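Local atomic coordinates of putative alpha-galactosidase/melibiase (Bacteroides fragilis, PDB entry 4OGZ), a protein that is a family 27 glycoside hydrolase that probably releases terminal, non-reducing alpha-D-galactose residues from alpha-D-galactosides. Residues A[144-149]-A[154-159]; A[234-239]-A[266-271]. All blocks are in the same frame, centred on the assembly; numbering follows the deposited sequence.

The two contacts join different parts of a TIM barrel's periphery. Contact 1 lies in the loop between strand 138-140 and helix 166-176, on the C-terminal side of the parallel strands, where family 27 enzymes carry their active site. Contact 2 is buried in the outer layer, joining helix 228-244 to the loop that leads into strand 272-274. The centres of contacts 1 and 2 are about 23 Å apart and the nearest atoms of contacts 1 and 2 about 8 Å apart, without touching. Both have a bridging water, but only contact 1 has direct hydrogen bonds between its segments. A bound di(hydroxyethyl)ether lies about 4 Å from the side chain of Ile158 in contact 1.

Contact 1: residues A[144-149]-A[154-159]; sequences FWQLPE and GHIQID
The six-membered end of the Trp145 indole meets two isoleucines at its edge: CH2 lies 3.9 Å from CG2 of Ile156, and CZ3 lies 3.9 Å from CG1 of Ile158. Trp145 gains this reach from a first torsion (chi1 58°) that sets CG between the backbone N and the carbonyl carbon and carries the ring toward 154-159. Gln146 CB packs over one indole face, 3.5 Å above its plane and displaced toward the rim.

In the backbone, Gln146 and Ile158 form a non-hydrogen-bonded antiparallel pair flanked by two backbone bonds. Asp159 N donates to Trp145 O at 2.8 Å, and Leu147 N to Gln157 O at 2.8 Å. Leu147 CD2 approaches Asp159 CG at 3.7 Å, the two side chains crossing at about a right angle. Asp159 OD1 finds its partner in Thr161 N. The Gln157 chain folds back at chi2 (-67°), allowing NE2 to donate at 3.0 Å to His155 O, two residues earlier, from 60° out of that carbonyl's plane. A water accepts from Gln157 N and lies within hydrogen-bonding distance of Leu147 O and Glu149 O, which may share its protons with other acceptors.

This single antiparallel bridge lies within the loop between strand 138-140 and helix 166-176. Trp145 NE1 bonds to Tyr184 O on strand 180-186, while Phe209 and Asp205 of helix 202-211 pack against Trp145 and Ile156.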
loop_
_atom_site.group_PDB
_atom_site.type_symbol
_atom_site.label_atom_id
_atom_site.label_comp_id
_atom_site.label_asym_id
_atom_site.label_seq_id
_atom_site.Cartn_x
_atom_site.Cartn_y
_atom_site.Cartn_z
ATOM N N PHE A 144 -9.551 -11.808 13.162
ATOM C CA PHE A 144 -10.640 -12.813 13.248
ATOM C C PHE A 144 -10.497 -14.032 12.318
ATOM O O PHE A 144 -11.475 -14.707 12.048
ATOM C CB PHE A 144 -12.008 -12.169 13.025
ATOM C CG PHE A 144 -12.402 -11.187 14.073
ATOM C CD1 PHE A 144 -12.741 -11.617 15.351
ATOM C CD2 PHE A 144 -12.497 -9.820 13.774
ATOM C CE1 PHE A 144 -13.147 -10.700 16.323
ATOM C CE2 PHE A 144 -12.870 -8.904 14.750
ATOM C CZ PHE A 144 -13.220 -9.348 16.021
ATOM N N TRP A 145 -9.295 -14.297 11.820
ATOM C CA TRP A 145 -9.013 -15.519 11.060
ATOM C C TRP A 145 -8.766 -16.696 11.990
ATOM O O TRP A 145 -8.840 -17.866 11.572
ATOM C CB TRP A 145 -7.790 -15.328 10.148
ATOM C CG TRP A 145 -6.578 -14.960 10.895
ATOM C CD1 TRP A 145 -6.125 -13.702 11.166
ATOM C CD2 TRP A 145 -5.635 -15.863 11.477
ATOM N NE1 TRP A 145 -4.938 -13.767 11.913
ATOM C CE2 TRP A 145 -4.623 -15.093 12.082
ATOM C CE3 TRP A 145 -5.502 -17.257 11.466
ATOM C CZ2 TRP A 145 -3.557 -15.675 12.708
ATOM C CZ3 TRP A 145 -4.432 -17.826 12.084
ATOM C CH2 TRP A 145 -3.476 -17.048 12.707
ATOM N N GLN A 146 -8.447 -16.359 13.238
ATOM C CA GLN A 146 -8.038 -17.313 14.241
ATOM C C GLN A 146 -9.103 -17.473 15.301
ATOM O O GLN A 146 -10.040 -16.635 15.439
ATOM C CB GLN A 146 -6.689 -16.901 14.855
ATOM C CG GLN A 146 -6.700 -15.710 15.790
ATOM C CD GLN A 146 -6.607 -14.366 15.089
ATOM O OE1 GLN A 146 -7.491 -13.976 14.306
ATOM N NE2 GLN A 146 -5.529 -13.630 15.383
ATOM N N LEU A 147 -8.972 -18.544 16.060
ATOM C CA LEU A 147 -9.935 -18.817 17.133
ATOM C C LEU A 147 -9.547 -18.039 18.378
ATOM O O LEU A 147 -8.408 -17.587 18.490
ATOM C CB LEU A 147 -10.021 -20.326 17.441
ATOM C CG LEU A 147 -10.644 -21.257 16.394
ATOM C CD1 LEU A 147 -10.741 -22.655 16.971
ATOM C CD2 LEU A 147 -12.021 -20.794 15.928
ATOM N N PRO A 148 -10.485 -17.887 19.325
ATOM C CA PRO A 148 -10.174 -17.112 20.521
ATOM C C PRO A 148 -9.024 -17.687 21.371
ATOM O O PRO A 148 -8.192 -16.910 21.848
ATOM C CB PRO A 148 -11.511 -17.104 21.314
ATOM C CG PRO A 148 -12.569 -17.430 20.316
ATOM C CD PRO A 148 -11.905 -18.321 19.294
ATOM N N GLU A 149 -8.934 -19.007 21.512
ATOM C CA GLU A 149 -7.916 -19.573 22.392
ATOM C C GLU A 149 -6.769 -20.234 21.610
ATOM O O GLU A 149 -6.974 -20.882 20.596
ATOM C CB GLU A 149 -8.526 -20.567 23.391
ATOM C CG GLU A 149 -9.596 -19.984 24.327
ATOM C CD GLU A 149 -9.134 -18.784 25.162
ATOM O OE1 GLU A 149 -7.934 -18.696 25.500
ATOM O OE2 GLU A 149 -9.975 -17.906 25.487
ATOM N N GLY A 154 -0.043 -25.411 21.951
ATOM C CA GLY A 154 0.699 -24.139 21.929
ATOM C C GLY A 154 0.686 -23.395 20.592
ATOM O O GLY A 154 1.300 -22.362 20.457
ATOM N N HIS A 155 -0.045 -23.898 19.609
ATOM C CA HIS A 155 -0.161 -23.207 18.318
ATOM C C HIS A 155 -1.460 -22.459 18.201
ATOM O O HIS A 155 -2.477 -22.872 18.748
ATOM C CB HIS A 155 -0.060 -24.194 17.183
ATOM C CG HIS A 155 1.288 -24.765 17.068
ATOM N ND1 HIS A 155 2.228 -24.266 16.197
ATOM C CD2 HIS A 155 1.902 -25.740 17.777
ATOM C CE1 HIS A 155 3.352 -24.944 16.332
ATOM N NE2 HIS A 155 3.178 -25.846 17.283
ATOM N N ILE A 156 -1.395 -21.344 17.504
ATOM C CA ILE A 156 -2.542 -20.501 17.244
ATOM C C ILE A 156 -3.469 -21.258 16.308
ATOM O O ILE A 156 -3.004 -22.020 15.474
ATOM C CB ILE A 156 -2.078 -19.130 16.689
ATOM C CG1 ILE A 156 -3.185 -18.097 16.738
ATOM C CG2 ILE A 156 -1.606 -19.254 15.258
ATOM C CD1 ILE A 156 -2.646 -16.689 16.529
ATOM N N GLN A 157 -4.783 -21.167 16.519
ATOM C CA GLN A 157 -5.714 -22.031 15.774
ATOM C C GLN A 157 -6.438 -21.239 14.682
ATOM O O GLN A 157 -6.999 -20.185 14.928
ATOM C CB GLN A 157 -6.699 -22.730 16.712
ATOM C CG GLN A 157 -6.012 -23.638 17.730
ATOM C CD GLN A 157 -5.347 -24.849 17.090
ATOM O OE1 GLN A 157 -5.984 -25.582 16.312
ATOM N NE2 GLN A 157 -4.056 -25.074 17.417
ATOM N N ILE A 158 -6.360 -21.747 13.460
ATOM C CA ILE A 158 -7.036 -21.149 12.339
ATOM C C ILE A 158 -8.494 -21.470 12.556
ATOM O O ILE A 158 -8.863 -22.572 12.951
ATOM C CB ILE A 158 -6.586 -21.739 11.002
ATOM C CG1 ILE A 158 -5.139 -21.369 10.705
ATOM C CG2 ILE A 158 -7.456 -21.258 9.835
ATOM C CD1 ILE A 158 -4.484 -22.350 9.760
ATOM N N ASP A 159 -9.325 -20.488 12.319
ATOM C CA ASP A 159 -10.764 -20.731 12.328
ATOM C C ASP A 159 -11.151 -21.444 11.011
ATOM O O ASP A 159 -11.211 -20.817 9.950
ATOM C CB ASP A 159 -11.495 -19.424 12.472
ATOM C CG ASP A 159 -13.003 -19.617 12.528
ATOM O OD1 ASP A 159 -13.484 -20.693 12.065
ATOM O OD2 ASP A 159 -13.662 -18.734 13.129
HETATM O O HOH W 1 -6.299 -19.604 18.252
#

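Contact 2: residues A[234-239]-A[266-271]; sequences RYEKMG and KKVGGH
Val268 sets its branched side chain against the backbone and first side-chain carbons of Glu236, and loses more surface to the contact than any other residue of the two segments. Its CB comes to 3.7 Å from Glu236 CA, and its CG1 to 3.8 Å from Glu236 CB. The second methyl turns to the preceding helix residue, with CG2 3.9 Å from Tyr235 CB. A first torsion of -58° sets CG1 anti to the carbonyl carbon and CG2 between the backbone N and that carbon; this turns CG1 to Glu236 and CG2 to Tyr235.

Glu236 contributes the aliphatic base of its chain. With CG anti to the backbone N (chi1 -172°) and the remainder extended, the carboxylate is carried onward, and OE2 makes a salt bridge to Arg240 one turn later.

Gly239 completes the surface. Having no side chain, it lets Val268 O approach its CA to 3.6 Å, keeping helix and loop close. Nearby, a water donates to both Gly239 O and Gly269 O, at 2.9 Å from the latter. Val268 and Tyr235 both touch Ile253 of strand 250-254, and Tyr235 OH bonds to Tyr219 O.

No direct hydrogen bond or salt bridge crosses between 234-239 and 266-271. The chemistry therefore implies an association based on apolar shape fit, with a shared water adding a polar link, its leg to Gly239 O a long 3.3 Å.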
loop_
_atom_site.group_PDB
_atom_site.type_symbol
_atom_site.label_atom_id
_atom_site.label_comp_id
_atom_site.label_asym_id
_atom_site.label_seq_id
_atom_site.Cartn_x
_atom_site.Cartn_y
_atom_site.Cartn_z
ATOM N N ARG A 234 8.284 -5.474 22.724
ATOM C CA ARG A 234 7.344 -6.430 22.172
ATOM C C ARG A 234 7.386 -6.477 20.653
ATOM O O ARG A 234 7.311 -7.531 20.073
ATOM C CB ARG A 234 5.913 -6.134 22.644
ATOM C CG ARG A 234 5.710 -6.404 24.114
ATOM C CD ARG A 234 4.236 -6.393 24.509
ATOM N NE ARG A 234 4.107 -6.612 25.944
ATOM C CZ ARG A 234 3.024 -7.069 26.569
ATOM N NH1 ARG A 234 1.915 -7.366 25.905
ATOM N NH2 ARG A 234 3.071 -7.234 27.883
ATOM N N TYR A 235 7.521 -5.330 20.019
ATOM C CA TYR A 235 7.656 -5.271 18.590
ATOM C C TYR A 235 8.998 -5.900 18.182
ATOM O O TYR A 235 9.079 -6.646 17.218
ATOM C CB TYR A 235 7.447 -3.812 18.096
ATOM C CG TYR A 235 5.951 -3.503 17.921
ATOM C CD1 TYR A 235 5.214 -4.082 16.906
ATOM C CD2 TYR A 235 5.266 -2.730 18.842
ATOM C CE1 TYR A 235 3.825 -3.846 16.789
ATOM C CE2 TYR A 235 3.907 -2.493 18.729
ATOM C CZ TYR A 235 3.193 -3.066 17.698
ATOM O OH TYR A 235 1.818 -2.819 17.582
ATOM N N GLU A 236 10.038 -5.639 18.954
ATOM C CA GLU A 236 11.373 -6.195 18.627
ATOM C C GLU A 236 11.376 -7.728 18.687
ATOM O O GLU A 236 12.014 -8.382 17.870
ATOM C CB GLU A 236 12.433 -5.603 19.549
ATOM C CG GLU A 236 13.842 -5.982 19.123
ATOM C CD GLU A 236 14.907 -5.629 20.135
ATOM O OE1 GLU A 236 14.681 -4.704 20.948
ATOM O OE2 GLU A 236 15.979 -6.290 20.113
ATOM N N LYS A 237 10.676 -8.293 19.667
ATOM C CA LYS A 237 10.553 -9.746 19.763
ATOM C C LYS A 237 9.978 -10.314 18.483
ATOM O O LYS A 237 10.514 -11.277 17.923
ATOM C CB LYS A 237 9.691 -10.165 20.971
ATOM C CG LYS A 237 10.499 -10.656 22.161
ATOM C CD LYS A 237 9.866 -10.355 23.534
ATOM C CE LYS A 237 8.526 -11.047 23.811
ATOM N NZ LYS A 237 8.625 -12.447 24.323
HETATM N N MSE A 238 8.868 -9.745 18.022
HETATM C CA MSE A 238 8.223 -10.270 16.813
HETATM C C MSE A 238 9.021 -9.977 15.563
HETATM O O MSE A 238 9.023 -10.786 14.642
HETATM C CB MSE A 238 6.818 -9.694 16.676
HETATM C CG MSE A 238 6.070 -10.219 15.452
HETATM SE SE MSE A 238 6.032 -12.192 15.344
HETATM C CE MSE A 238 4.218 -12.489 16.034
ATOM N N GLY A 239 9.707 -8.831 15.526
ATOM C CA GLY A 239 10.507 -8.464 14.375
ATOM C C GLY A 239 11.669 -9.415 14.188
ATOM O O GLY A 239 11.945 -9.874 13.066
ATOM N N LYS A 266 11.779 1.197 12.432
ATOM C CA LYS A 266 12.789 0.643 11.590
ATOM C C LYS A 266 13.783 -0.116 12.486
ATOM O O LYS A 266 14.233 -1.211 12.132
ATOM C CB LYS A 266 13.468 1.763 10.753
ATOM C CG LYS A 266 14.316 1.321 9.533
ATOM C CD LYS A 266 14.151 2.251 8.310
ATOM C CE LYS A 266 14.964 1.842 7.072
ATOM N NZ LYS A 266 14.382 2.360 5.783
ATOM N N LYS A 267 14.088 0.428 13.667
ATOM C CA LYS A 267 15.056 -0.222 14.556
ATOM C C LYS A 267 14.605 -1.596 15.043
ATOM O O LYS A 267 15.450 -2.429 15.287
ATOM C CB LYS A 267 15.419 0.656 15.762
ATOM C CG LYS A 267 16.160 1.916 15.357
ATOM C CD LYS A 267 16.428 2.862 16.527
ATOM C CE LYS A 267 16.988 4.186 16.010
ATOM N NZ LYS A 267 17.223 5.178 17.097
ATOM N N VAL A 268 13.303 -1.849 15.165
ATOM C CA VAL A 268 12.836 -3.163 15.612
ATOM C C VAL A 268 12.428 -4.063 14.422
ATOM O O VAL A 268 11.804 -5.077 14.631
ATOM C CB VAL A 268 11.658 -3.063 16.639
ATOM C CG1 VAL A 268 12.067 -2.267 17.850
ATOM C CG2 VAL A 268 10.410 -2.453 16.024
ATOM N N GLY A 269 12.770 -3.658 13.203
ATOM C CA GLY A 269 12.519 -4.425 11.997
ATOM C C GLY A 269 11.211 -4.176 11.271
ATOM O O GLY A 269 10.823 -4.972 10.435
ATOM N N GLY A 270 10.518 -3.093 11.582
ATOM C CA GLY A 270 9.312 -2.725 10.858
ATOM C C GLY A 270 9.607 -2.106 9.501
ATOM O O GLY A 270 10.559 -1.354 9.353
ATOM N N HIS A 271 8.715 -2.351 8.545
ATOM C CA HIS A 271 8.760 -1.753 7.222
ATOM C C HIS A 271 7.666 -0.698 7.020
ATOM O O HIS A 271 7.693 0.055 6.052
ATOM C CB HIS A 271 8.618 -2.845 6.173
ATOM C CG HIS A 271 9.591 -3.956 6.354
ATOM N ND1 HIS A 271 9.267 -5.141 6.976
ATOM C CD2 HIS A 271 10.904 -4.048 6.036
ATOM C CE1 HIS A 271 10.333 -5.918 7.027
ATOM N NE2 HIS A 271 11.343 -5.276 6.470
HETATM O O HOH W 2 11.081 -7.863 10.624
#